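Local coordinates for protein PipY (Synechococcus elongatus, PDB 5NLC) that binds pyridoxal 5'-phosphate and is probably involved in the cellular homeostasis of this cofactor, at residues L21-K26 against A39-F44; F44-V49 against L65-L70; L151-P156 against Q165-Q170; V117-D122 against A169-F174. All coordinates share one frame; numbering follows the deposited sequence.

Contact 1: residues L21-K26 against A39-F44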
loop_
_atom_site.group_PDB
_atom_site.type_symbol
_atom_site.label_atom_id
_atom_site.label_comp_id
_atom_site.label_asym_id
_atom_site.label_seq_id
_atom_site.Cartn_x
_atom_site.Cartn_y
_atom_site.Cartn_z
ATOM N N LEU A 21 6.460 4.689 7.082
ATOM C CA LEU A 21 7.259 3.751 6.376
ATOM C C LEU A 21 6.716 2.337 6.542
ATOM O O LEU A 21 6.461 1.898 7.682
ATOM C CB LEU A 21 8.624 3.864 7.062
ATOM C CG LEU A 21 9.736 3.102 6.521
ATOM C CD1 LEU A 21 10.967 3.933 6.878
ATOM C CD2 LEU A 21 9.789 1.695 7.116
ATOM N N ILE A 22 6.565 1.620 5.442
ATOM C CA ILE A 22 6.198 0.207 5.455
ATOM C C ILE A 22 7.492 -0.578 5.201
ATOM O O ILE A 22 8.156 -0.379 4.168
ATOM C CB ILE A 22 5.163 -0.147 4.377
ATOM C CG1 ILE A 22 3.875 0.599 4.634
ATOM C CG2 ILE A 22 4.884 -1.671 4.369
ATOM C CD1 ILE A 22 2.931 0.594 3.440
ATOM N N ALA A 23 7.897 -1.391 6.182
ATOM C CA ALA A 23 9.060 -2.217 6.028
ATOM C C ALA A 23 8.727 -3.437 5.158
ATOM O O ALA A 23 7.917 -4.283 5.528
ATOM C CB ALA A 23 9.623 -2.653 7.357
ATOM N N VAL A 24 9.304 -3.479 3.982
ATOM C CA VAL A 24 9.065 -4.546 3.013
ATOM C C VAL A 24 9.911 -5.756 3.423
ATOM O O VAL A 24 11.132 -5.725 3.291
ATOM C CB VAL A 24 9.339 -4.132 1.565
ATOM C CG1 VAL A 24 9.093 -5.326 0.644
ATOM C CG2 VAL A 24 8.496 -2.933 1.177
ATOM N N SER A 25 9.243 -6.766 3.970
ATOM C CA SER A 25 9.908 -7.902 4.632
ATOM C C SER A 25 10.063 -9.080 3.660
ATOM O O SER A 25 10.469 -10.135 4.052
ATOM C CB SER A 25 9.102 -8.350 5.874
ATOM O OG SER A 25 7.719 -8.593 5.566
ATOM N N LYS A 26 9.753 -8.855 2.390
ATOM C CA LYS A 26 9.756 -9.883 1.348
ATOM C C LYS A 26 10.879 -10.864 1.358
ATOM O O LYS A 26 10.615 -12.072 1.215
ATOM C CB LYS A 26 9.679 -9.237 -0.048
ATOM C CG LYS A 26 10.127 -10.086 -1.222
ATOM C CD LYS A 26 9.873 -9.337 -2.527
ATOM C CE LYS A 26 10.768 -8.090 -2.687
ATOM N NZ LYS A 26 10.016 -6.812 -3.024
ATOM N N ALA A 39 12.924 -2.366 17.504
ATOM C CA ALA A 39 13.413 -1.009 17.220
ATOM C C ALA A 39 12.299 0.002 17.013
ATOM O O ALA A 39 12.609 1.172 16.889
ATOM C CB ALA A 39 14.289 -1.019 15.980
ATOM N N GLY A 40 11.045 -0.424 16.986
ATOM C CA GLY A 40 9.900 0.481 16.922
ATOM C C GLY A 40 9.053 0.315 15.634
ATOM O O GLY A 40 8.029 1.002 15.479
ATOM N N GLN A 41 9.450 -0.574 14.708
ATOM C CA GLN A 41 8.682 -0.723 13.487
ATOM C C GLN A 41 7.417 -1.529 13.717
ATOM O O GLN A 41 7.449 -2.595 14.402
ATOM C CB GLN A 41 9.531 -1.371 12.419
ATOM C CG GLN A 41 8.932 -1.437 11.025
ATOM C CD GLN A 41 8.695 -0.097 10.390
ATOM O OE1 GLN A 41 9.399 0.870 10.715
ATOM N NE2 GLN A 41 7.677 0.000 9.484
ATOM N N ARG A 42 6.297 -1.064 13.099
ATOM C CA ARG A 42 4.999 -1.702 13.197
ATOM C C ARG A 42 4.334 -2.094 11.918
ATOM O O ARG A 42 3.510 -3.034 11.909
ATOM C CB ARG A 42 4.029 -0.825 13.991
ATOM C CG ARG A 42 4.517 -0.565 15.431
ATOM C CD ARG A 42 4.433 -1.768 16.298
ATOM N NE ARG A 42 4.932 -1.519 17.671
ATOM C CZ ARG A 42 6.194 -1.610 18.082
ATOM N NH1 ARG A 42 7.176 -1.910 17.255
ATOM N NH2 ARG A 42 6.465 -1.398 19.360
ATOM N N HIS A 43 4.665 -1.407 10.830
ATOM C CA HIS A 43 4.072 -1.695 9.529
ATOM C C HIS A 43 5.008 -2.499 8.656
ATOM O O HIS A 43 6.148 -2.081 8.400
ATOM C CB HIS A 43 3.787 -0.377 8.829
ATOM C CG HIS A 43 2.779 0.466 9.533
ATOM N ND1 HIS A 43 1.437 0.143 9.567
ATOM C CD2 HIS A 43 2.917 1.608 10.254
ATOM C CE1 HIS A 43 0.784 1.036 10.296
ATOM N NE2 HIS A 43 1.657 1.972 10.669
ATOM N N PHE A 44 4.547 -3.659 8.242
ATOM C CA PHE A 44 5.303 -4.589 7.447
ATOM C C PHE A 44 4.540 -4.957 6.231
ATOM O O PHE A 44 3.308 -5.048 6.258
ATOM C CB PHE A 44 5.637 -5.838 8.256
ATOM C CG PHE A 44 6.564 -5.566 9.393
ATOM C CD1 PHE A 44 6.063 -5.137 10.601
ATOM C CD2 PHE A 44 7.934 -5.566 9.200
ATOM C CE1 PHE A 44 6.893 -4.833 11.676
ATOM C CE2 PHE A 44 8.783 -5.274 10.274
ATOM C CZ PHE A 44 8.285 -4.903 11.507
#

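Contact 2: residues F44-V49 against L65-L70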
loop_
_atom_site.group_PDB
_atom_site.type_symbol
_atom_site.label_atom_id
_atom_site.label_comp_id
_atom_site.label_asym_id
_atom_site.label_seq_id
_atom_site.Cartn_x
_atom_site.Cartn_y
_atom_site.Cartn_z
ATOM N N PHE A 44 4.547 -3.659 8.242
ATOM C CA PHE A 44 5.303 -4.589 7.447
ATOM C C PHE A 44 4.540 -4.957 6.231
ATOM O O PHE A 44 3.308 -5.048 6.258
ATOM C CB PHE A 44 5.637 -5.838 8.256
ATOM C CG PHE A 44 6.564 -5.566 9.393
ATOM C CD1 PHE A 44 6.063 -5.137 10.601
ATOM C CD2 PHE A 44 7.934 -5.566 9.200
ATOM C CE1 PHE A 44 6.893 -4.833 11.676
ATOM C CE2 PHE A 44 8.783 -5.274 10.274
ATOM C CZ PHE A 44 8.285 -4.903 11.507
ATOM N N GLY A 45 5.255 -5.045 5.117
ATOM C CA GLY A 45 4.643 -5.237 3.836
ATOM C C GLY A 45 5.215 -6.463 3.098
ATOM O O GLY A 45 6.451 -6.731 3.141
ATOM N N GLU A 46 4.320 -7.168 2.409
ATOM C CA GLU A 46 4.725 -8.307 1.585
ATOM C C GLU A 46 4.153 -8.094 0.184
ATOM O O GLU A 46 3.120 -7.469 0.031
ATOM C CB GLU A 46 4.228 -9.600 2.180
ATOM C CG GLU A 46 4.932 -10.011 3.514
ATOM C CD GLU A 46 6.296 -10.661 3.333
ATOM O OE1 GLU A 46 6.536 -11.266 2.250
ATOM O OE2 GLU A 46 7.165 -10.576 4.281
ATOM N N ASN A 47 4.798 -8.669 -0.820
ATOM C CA ASN A 47 4.301 -8.515 -2.197
ATOM C C ASN A 47 3.310 -9.612 -2.553
ATOM O O ASN A 47 2.494 -9.388 -3.399
ATOM C CB ASN A 47 5.406 -8.536 -3.245
ATOM C CG ASN A 47 6.158 -7.230 -3.337
ATOM O OD1 ASN A 47 5.842 -6.226 -2.656
ATOM N ND2 ASN A 47 7.196 -7.243 -4.157
ATOM N N ARG A 48 3.452 -10.780 -1.960
ATOM C CA ARG A 48 2.700 -11.992 -2.318
ATOM C C ARG A 48 1.974 -12.549 -1.127
ATOM O O ARG A 48 2.570 -12.753 -0.085
ATOM C CB ARG A 48 3.657 -13.072 -2.866
ATOM C CG ARG A 48 4.074 -12.777 -4.295
ATOM C CD ARG A 48 5.233 -13.625 -4.810
ATOM N NE ARG A 48 5.862 -12.947 -5.952
ATOM C CZ ARG A 48 7.027 -13.278 -6.517
ATOM N NH1 ARG A 48 7.735 -14.332 -6.095
ATOM N NH2 ARG A 48 7.488 -12.543 -7.533
ATOM N N VAL A 49 0.707 -12.907 -1.317
ATOM C CA VAL A 49 -0.141 -13.377 -0.220
ATOM C C VAL A 49 0.449 -14.619 0.499
ATOM O O VAL A 49 0.571 -14.619 1.731
ATOM C CB VAL A 49 -1.597 -13.669 -0.728
ATOM C CG1 VAL A 49 -2.429 -14.376 0.313
ATOM C CG2 VAL A 49 -2.312 -12.396 -1.133
ATOM N N LEU A 65 1.133 -5.150 15.122
ATOM C CA LEU A 65 1.821 -5.316 13.888
ATOM C C LEU A 65 0.734 -5.135 12.814
ATOM O O LEU A 65 -0.282 -5.804 12.864
ATOM C CB LEU A 65 2.474 -6.720 13.879
ATOM C CG LEU A 65 3.669 -6.904 12.945
ATOM C CD1 LEU A 65 4.152 -8.331 13.111
ATOM C CD2 LEU A 65 3.223 -6.721 11.497
ATOM N N THR A 66 0.929 -4.210 11.886
ATOM C CA THR A 66 0.043 -4.002 10.795
ATOM C C THR A 66 0.649 -4.558 9.479
ATOM O O THR A 66 1.774 -4.173 9.120
ATOM C CB THR A 66 -0.239 -2.513 10.665
ATOM O OG1 THR A 66 -0.847 -2.053 11.849
ATOM C CG2 THR A 66 -1.145 -2.194 9.538
ATOM N N TRP A 67 -0.072 -5.509 8.825
ATOM C CA TRP A 67 0.377 -6.125 7.597
ATOM C C TRP A 67 -0.272 -5.466 6.361
ATOM O O TRP A 67 -1.521 -5.315 6.299
ATOM C CB TRP A 67 -0.015 -7.590 7.569
ATOM C CG TRP A 67 0.829 -8.445 8.523
ATOM C CD1 TRP A 67 0.486 -8.888 9.775
ATOM C CD2 TRP A 67 2.138 -8.870 8.298
ATOM N NE1 TRP A 67 1.528 -9.593 10.327
ATOM C CE2 TRP A 67 2.550 -9.619 9.425
ATOM C CE3 TRP A 67 3.034 -8.715 7.230
ATOM C CZ2 TRP A 67 3.842 -10.231 9.506
ATOM C CZ3 TRP A 67 4.311 -9.372 7.326
ATOM C CH2 TRP A 67 4.700 -10.051 8.460
ATOM N N HIS A 68 0.569 -5.200 5.388
ATOM C CA HIS A 68 0.215 -4.490 4.153
ATOM C C HIS A 68 0.515 -5.408 2.980
ATOM O O HIS A 68 1.664 -5.923 2.882
ATOM C CB HIS A 68 1.094 -3.248 4.017
ATOM C CG HIS A 68 0.846 -2.196 5.057
ATOM N ND1 HIS A 68 0.135 -1.055 4.788
ATOM C CD2 HIS A 68 1.191 -2.114 6.354
ATOM C CE1 HIS A 68 0.030 -0.328 5.886
ATOM N NE2 HIS A 68 0.719 -0.915 6.838
ATOM N N LEU A 69 -0.444 -5.610 2.073
ATOM C CA LEU A 69 -0.193 -6.307 0.854
ATOM C C LEU A 69 0.096 -5.278 -0.220
ATOM O O LEU A 69 -0.697 -4.386 -0.495
ATOM C CB LEU A 69 -1.409 -7.205 0.476
ATOM C CG LEU A 69 -1.311 -7.872 -0.881
ATOM C CD1 LEU A 69 -0.121 -8.818 -0.900
ATOM C CD2 LEU A 69 -2.560 -8.662 -1.183
ATOM N N LEU A 70 1.261 -5.426 -0.858
ATOM C CA LEU A 70 1.760 -4.439 -1.738
ATOM C C LEU A 70 1.756 -4.831 -3.213
ATOM O O LEU A 70 1.980 -3.967 -4.049
ATOM C CB LEU A 70 3.187 -4.098 -1.317
ATOM C CG LEU A 70 3.358 -3.553 0.103
ATOM C CD1 LEU A 70 4.858 -3.389 0.371
ATOM C CD2 LEU A 70 2.559 -2.311 0.309
#

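Contact 3: residues L151-P156 against Q165-Q170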
loop_
_atom_site.group_PDB
_atom_site.type_symbol
_atom_site.label_atom_id
_atom_site.label_comp_id
_atom_site.label_asym_id
_atom_site.label_seq_id
_atom_site.Cartn_x
_atom_site.Cartn_y
_atom_site.Cartn_z
ATOM N N LEU A 151 -4.977 6.298 -2.778
ATOM C CA LEU A 151 -4.500 5.847 -4.045
ATOM C C LEU A 151 -3.102 5.293 -3.882
ATOM O O LEU A 151 -2.364 5.806 -3.023
ATOM C CB LEU A 151 -4.405 6.997 -5.072
ATOM C CG LEU A 151 -5.660 7.721 -5.432
ATOM C CD1 LEU A 151 -5.327 8.616 -6.635
ATOM C CD2 LEU A 151 -6.774 6.746 -5.764
ATOM N N MET A 152 -2.794 4.251 -4.655
ATOM C CA MET A 152 -1.448 3.760 -4.825
ATOM C C MET A 152 -0.992 4.063 -6.269
ATOM O O MET A 152 -1.674 3.770 -7.197
ATOM C CB MET A 152 -1.335 2.269 -4.558
ATOM C CG MET A 152 0.094 1.713 -4.657
ATOM S SD MET A 152 0.246 -0.061 -4.511
ATOM C CE MET A 152 1.848 -0.160 -3.741
ATOM N N VAL A 153 0.196 4.655 -6.419
ATOM C CA VAL A 153 0.785 4.876 -7.730
ATOM C C VAL A 153 2.207 4.328 -7.774
ATOM O O VAL A 153 2.989 4.619 -6.856
ATOM C CB VAL A 153 0.752 6.385 -7.990
ATOM C CG1 VAL A 153 1.577 6.756 -9.138
ATOM C CG2 VAL A 153 -0.681 6.788 -8.276
ATOM N N ILE A 154 2.518 3.496 -8.779
ATOM C CA ILE A 154 3.825 2.890 -8.910
ATOM C C ILE A 154 4.365 3.349 -10.259
ATOM O O ILE A 154 3.703 3.176 -11.293
ATOM C CB ILE A 154 3.766 1.349 -8.901
ATOM C CG1 ILE A 154 2.959 0.854 -7.671
ATOM C CG2 ILE A 154 5.161 0.795 -9.093
ATOM C CD1 ILE A 154 2.846 -0.653 -7.608
ATOM N N ALA A 155 5.554 3.929 -10.251
ATOM C CA ALA A 155 6.146 4.392 -11.510
ATOM C C ALA A 155 6.563 3.192 -12.344
ATOM O O ALA A 155 7.034 2.184 -11.768
ATOM C CB ALA A 155 7.348 5.268 -11.211
ATOM N N PRO A 156 6.342 3.222 -13.686
ATOM C CA PRO A 156 6.854 2.210 -14.568
ATOM C C PRO A 156 8.343 2.051 -14.397
ATOM O O PRO A 156 9.031 3.040 -14.076
ATOM C CB PRO A 156 6.546 2.774 -15.958
ATOM C CG PRO A 156 5.271 3.542 -15.751
ATOM C CD PRO A 156 5.441 4.150 -14.389
ATOM N N GLN A 165 8.786 12.429 -10.581
ATOM C CA GLN A 165 8.304 13.601 -9.825
ATOM C C GLN A 165 6.944 14.072 -10.340
ATOM O O GLN A 165 6.002 14.305 -9.549
ATOM C CB GLN A 165 9.302 14.757 -9.971
ATOM C CG GLN A 165 8.815 15.961 -9.170
ATOM C CD GLN A 165 9.674 17.118 -9.366
ATOM O OE1 GLN A 165 9.736 17.636 -10.503
ATOM N NE2 GLN A 165 10.379 17.572 -8.285
ATOM N N ALA A 166 6.842 14.189 -11.637
ATOM C CA ALA A 166 5.615 14.680 -12.265
ATOM C C ALA A 166 4.465 13.701 -11.987
ATOM O O ALA A 166 3.310 14.113 -11.692
ATOM C CB ALA A 166 5.818 14.951 -13.752
ATOM N N LEU A 167 4.775 12.410 -12.021
ATOM C CA LEU A 167 3.777 11.374 -11.752
ATOM C C LEU A 167 3.218 11.446 -10.351
ATOM O O LEU A 167 1.983 11.338 -10.221
ATOM C CB LEU A 167 4.321 9.949 -12.052
ATOM C CG LEU A 167 3.416 8.767 -11.671
ATOM C CD1 LEU A 167 2.205 8.597 -12.576
ATOM C CD2 LEU A 167 4.250 7.516 -11.699
ATOM N N PHE A 168 4.115 11.605 -9.345
ATOM C CA PHE A 168 3.717 11.656 -7.974
ATOM C C PHE A 168 2.899 12.914 -7.681
ATOM O O PHE A 168 1.920 12.862 -6.915
ATOM C CB PHE A 168 4.890 11.508 -7.039
ATOM C CG PHE A 168 5.563 10.130 -7.076
ATOM C CD1 PHE A 168 4.885 8.958 -7.416
ATOM C CD2 PHE A 168 6.891 10.051 -6.676
ATOM C CE1 PHE A 168 5.560 7.723 -7.369
ATOM C CE2 PHE A 168 7.558 8.866 -6.625
ATOM C CZ PHE A 168 6.880 7.685 -6.987
ATOM N N ALA A 169 3.229 13.999 -8.377
ATOM C CA ALA A 169 2.439 15.240 -8.258
ATOM C C ALA A 169 1.039 15.079 -8.847
ATOM O O ALA A 169 0.030 15.531 -8.276
ATOM C CB ALA A 169 3.210 16.383 -8.924
ATOM N N GLN A 170 0.994 14.418 -9.987
ATOM C CA GLN A 170 -0.266 14.123 -10.662
ATOM C C GLN A 170 -1.115 13.251 -9.816
ATOM O O GLN A 170 -2.313 13.480 -9.787
ATOM C CB GLN A 170 -0.042 13.509 -12.013
ATOM C CG GLN A 170 -1.283 13.299 -12.880
ATOM C CD GLN A 170 -1.001 12.428 -14.094
ATOM O OE1 GLN A 170 0.110 11.818 -14.235
ATOM N NE2 GLN A 170 -1.994 12.307 -14.954
#

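Contact 4: residues V117-D122 against A169-F174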
loop_
_atom_site.group_PDB
_atom_site.type_symbol
_atom_site.label_atom_id
_atom_site.label_comp_id
_atom_site.label_asym_id
_atom_site.label_seq_id
_atom_site.Cartn_x
_atom_site.Cartn_y
_atom_site.Cartn_z
ATOM N N VAL A 117 -3.844 3.038 -9.266
ATOM C CA VAL A 117 -4.262 3.739 -10.451
ATOM C C VAL A 117 -3.082 3.828 -11.408
ATOM O O VAL A 117 -1.979 4.172 -11.012
ATOM C CB VAL A 117 -4.678 5.186 -10.112
ATOM C CG1 VAL A 117 -5.198 5.901 -11.366
ATOM C CG2 VAL A 117 -5.790 5.155 -9.112
ATOM N N LYS A 118 -3.361 3.599 -12.683
ATOM C CA LYS A 118 -2.372 3.655 -13.727
ATOM C C LYS A 118 -2.553 5.001 -14.441
ATOM O O LYS A 118 -3.415 5.167 -15.264
ATOM C CB LYS A 118 -2.531 2.471 -14.691
ATOM C CG LYS A 118 -1.546 2.462 -15.831
ATOM C CD LYS A 118 -1.679 1.260 -16.771
ATOM C CE LYS A 118 -1.070 0.020 -16.159
ATOM N NZ LYS A 118 -1.106 -1.103 -17.154
ATOM N N LEU A 119 -1.717 5.943 -14.085
ATOM C CA LEU A 119 -1.684 7.234 -14.686
ATOM C C LEU A 119 -0.751 7.318 -15.910
ATOM O O LEU A 119 -0.802 8.278 -16.628
ATOM C CB LEU A 119 -1.238 8.239 -13.614
ATOM C CG LEU A 119 -2.248 8.553 -12.491
ATOM C CD1 LEU A 119 -1.557 9.398 -11.440
ATOM C CD2 LEU A 119 -3.412 9.329 -13.046
ATOM N N LEU A 120 0.118 6.343 -16.113
ATOM C CA LEU A 120 1.003 6.253 -17.267
ATOM C C LEU A 120 0.950 4.849 -17.876
ATOM O O LEU A 120 0.752 3.861 -17.134
ATOM C CB LEU A 120 2.458 6.564 -16.836
ATOM C CG LEU A 120 2.807 8.031 -16.569
ATOM C CD1 LEU A 120 4.218 8.091 -15.982
ATOM C CD2 LEU A 120 2.738 8.815 -17.879
ATOM N N PRO A 121 1.224 4.731 -19.200
ATOM C CA PRO A 121 1.316 3.388 -19.789
ATOM C C PRO A 121 2.360 2.536 -19.056
ATOM O O PRO A 121 3.416 3.046 -18.670
ATOM C CB PRO A 121 1.764 3.675 -21.234
ATOM C CG PRO A 121 1.184 5.030 -21.524
ATOM C CD PRO A 121 1.424 5.771 -20.235
ATOM N N ASP A 122 2.028 1.267 -18.826
ATOM C CA ASP A 122 2.952 0.353 -18.189
ATOM C C ASP A 122 2.591 -1.079 -18.583
ATOM O O ASP A 122 1.595 -1.605 -18.130
ATOM C CB ASP A 122 2.912 0.533 -16.668
ATOM C CG ASP A 122 4.075 -0.187 -15.930
ATOM O OD1 ASP A 122 4.816 -0.981 -16.551
ATOM O OD2 ASP A 122 4.222 0.034 -14.687
ATOM N N ALA A 169 3.229 13.999 -8.377
ATOM C CA ALA A 169 2.439 15.240 -8.258
ATOM C C ALA A 169 1.039 15.079 -8.847
ATOM O O ALA A 169 0.030 15.531 -8.276
ATOM C CB ALA A 169 3.210 16.383 -8.924
ATOM N N GLN A 170 0.994 14.418 -9.987
ATOM C CA GLN A 170 -0.266 14.123 -10.662
ATOM C C GLN A 170 -1.115 13.251 -9.816
ATOM O O GLN A 170 -2.313 13.480 -9.787
ATOM C CB GLN A 170 -0.042 13.509 -12.013
ATOM C CG GLN A 170 -1.283 13.299 -12.880
ATOM C CD GLN A 170 -1.001 12.428 -14.094
ATOM O OE1 GLN A 170 0.110 11.818 -14.235
ATOM N NE2 GLN A 170 -1.994 12.307 -14.954
ATOM N N ALA A 171 -0.543 12.253 -9.150
ATOM C CA ALA A 171 -1.290 11.441 -8.187
ATOM C C ALA A 171 -1.884 12.248 -7.073
ATOM O O ALA A 171 -3.048 12.113 -6.796
ATOM C CB ALA A 171 -0.414 10.358 -7.619
ATOM N N ARG A 172 -1.102 13.097 -6.456
ATOM C CA ARG A 172 -1.594 13.957 -5.399
ATOM C C ARG A 172 -2.745 14.815 -5.862
ATOM O O ARG A 172 -3.774 14.908 -5.188
ATOM C CB ARG A 172 -0.464 14.848 -4.835
ATOM C CG ARG A 172 -0.977 15.771 -3.756
ATOM C CD ARG A 172 0.026 16.814 -3.254
ATOM N NE ARG A 172 0.286 17.787 -4.313
ATOM C CZ ARG A 172 1.348 17.798 -5.096
ATOM N NH1 ARG A 172 2.332 16.905 -4.962
ATOM N NH2 ARG A 172 1.460 18.757 -6.030
ATOM N N THR A 173 -2.577 15.413 -7.027
ATOM C CA THR A 173 -3.578 16.269 -7.610
ATOM C C THR A 173 -4.906 15.551 -7.876
ATOM O O THR A 173 -5.992 15.984 -7.461
ATOM C CB THR A 173 -2.936 16.960 -8.841
ATOM O OG1 THR A 173 -1.873 17.793 -8.346
ATOM C CG2 THR A 173 -3.907 17.857 -9.487
ATOM N N PHE A 174 -4.811 14.417 -8.533
ATOM C CA PHE A 174 -5.966 13.577 -8.834
ATOM C C PHE A 174 -6.670 13.054 -7.567
ATOM O O PHE A 174 -7.873 13.080 -7.552
ATOM C CB PHE A 174 -5.508 12.430 -9.712
ATOM C CG PHE A 174 -6.588 11.555 -10.247
ATOM C CD1 PHE A 174 -7.800 12.064 -10.711
ATOM C CD2 PHE A 174 -6.339 10.184 -10.377
ATOM C CE1 PHE A 174 -8.763 11.241 -11.259
ATOM C CE2 PHE A 174 -7.288 9.355 -10.945
ATOM C CZ PHE A 174 -8.491 9.874 -11.413
#

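Contact 1: residues L21-K26 against A39-F44
The beta-alpha-beta unit of strand 20-24, helix 30-38 and strand 43-46, part of the modified TIM barrel of this fold-type III protein, closes where Ala23 pairs with Phe44 in parallel register and Gln41 reaches across to Leu21. Ala23 N donates to His43 O at 2.9 Å, and the CA-H of Phe44 leans on Ala23 O. Gln41 adds a side-chain tie just ahead of the strand. Its CG stands anti to the backbone N (chi1 -172°) and the chain then bends at chi2, which lays the amide against strand 20-24. There NE2 spends both N-H groups: one goes to Leu21 O at 2.9 Å, arriving above that carbonyl's plane, the other back to His43 O at 2.8 Å, in plane and on a lone pair. Both acceptors lie close to the amide plane, so the two bonds fix its rotation, while His43 O is gripped by two donors. Leu21 crosses the glutamine at about a right angle, with CD2 3.6 Å from NE2. His43 CB rests against Leu21 O; ND1 of its ring is hydrogen-bonded to His68 NE2 on the next strand. Lys26, the predicted attachment point of the cofactor, unmodified here, ends segment 21-26, and the Ile22 side chain lies about 5 Å from that of Arg210, a pyridoxal-phosphate-binding residue with no cofactor bound here. On the helix side of the sheet, the Ala23 methyl CB touches Phe44 at ring atom CD2, 3.8 Å away.

Contact 2: residues F44-V49 against L65-L70
Phe44 and Leu65 cross at about a right angle, with Leu65 CD2 only 3.4 Å from Phe44 CD1. The same methyl lies over the Trp67 ring toward its rim, and on that same face Phe44 CB makes a CH-pi contact, 4.3 Å from the centroid of the six-membered ring. Glu46 runs beside the indole, pointing the same way: a bend at chi2 (-80°) lays its CG 3.9 Å from Trp67 CZ3 and carries OE2 to Ser25 OG of segment 21-26, a hydrogen bond, and to Lys55, a salt bridge. Phe44, Glu46 and Trp67 share one face of the adjacent parallel strands 43-46 and 66-69, joined through helix 49-56 in the next beta-alpha-beta unit, with Leu65 just ahead of the second strand. Four backbone bonds knit the strands, from Phe44 N to Thr66 O at the start to Leu70 N to Glu46 O at the end. The other face carries His68, whose ring meets Phe44 O at its edge and stacks on Trp87, while ND1 bonds to His89. Gly45 has no side chain, and Leu70 CD1 packs against its CA at 3.9 Å. Beyond the cofactor-binding Asn47, Val49 CG2 touches Leu69 CD2 at 3.7 Å.

Contact 3: residues L151-P156 against Q165-Q170
Leu167 is the main bump in this contact, projecting from helix 161-181 onto the chain that leaves strand 147-152, within the beta-alpha-beta unit that leads on to strand 189-191 of the barrel. The chain is extended from Val153 to Ala155: Val153 points at the helix, Ala155 presents its flank, and Ile154 between them turns away and packs on Arg210. Leu167 has CG anti to the backbone N (chi1 174°), which sends its isobutyl group out from the helix to meet Val153 tip to tip. Val153 CG1 nests in the fork of the leucine, 3.7 Å from CG, 3.8 Å from CD2 and 4.0 Å from CD1. The CD2 branch in turn drops into the shallow step made by Ala155, whose small side chain lets the methyl come up to its CA at 3.7 Å. Pro156 CD lies more loosely against Leu167 CD2, at 4.5 Å. One residue further along the helix, Phe168 brings its ring to Val153 too, CD1 standing 4.3 Å from CG1. The segments meet by van der Waals packing, mostly of apolar side chains, and Ala171, a turn further on, continues it against Val153. On the Phe168 side the nearest approach is ring atom CE1 to Val153 O, 4.1 Å.

Contact 4: residues V117-D122 against A169-F174
Val117 opens the segment by setting CG1 at the edge of the Phe174 ring, near its plane and 4.1 Å from CE2; the two side chains cross at a slant. Lys118 does not touch the helix; its NZ donates to Asp122 O at 2.9 Å and also to Lys125 O, tying the loop to itself. Leu119 then carries most of the contact. With CG anti to its carbonyl carbon (chi1 -71°), the side chain reaches the helix with both methyls. CD1 goes in over the backbone, 3.8 Å from Ala171 N, and also meets the small Ala171 CB at 4.1 Å. CD2 points at the other neighbours: 3.8 Å from Gln170 NE2 and 4.1 Å from Phe174 CD2. In fold terms, the loop after strand 112-116 of the barrel is packed on helix 161-181, which follows the adjacent strand 147-152, so two successive units of the alpha/beta architecture are joined outside the sheet. Gln170, stretched out from CG onward, runs antiparallel alongside Leu119, and its OE1 comes to 3.9 Å from Leu119 CB. Pro130 of helix 130-141 packs on both Leu119 and Phe174. Next in the loop, Leu120 packs on Leu159 and Leu167.

The four contacts form two pairs on the barrel. Contacts 1 and 2 share Phe44 on strand 43-46, with centres 9 Å apart, and Ala23 O probably accepts from Gly45 N at 2.8 Å. Contacts 3 and 4 lie closer still, about 5 Å between centres, both using helix 161-181: Leu167 CD1 packs 3.6 Å from Leu119 CB, and Val117 N probably bonds to Met152 O. Between the pairs the centres are 20 to 25 Å apart, bridged by Leu70 O and Met152 CE at 3.8 Å. Arg210, which binds the cofactor in another model of this protein and has none here, lies between: the side chains of Leu70 and Ile154 are each about 4 Å from its own, that of Ala171 about 11 Å.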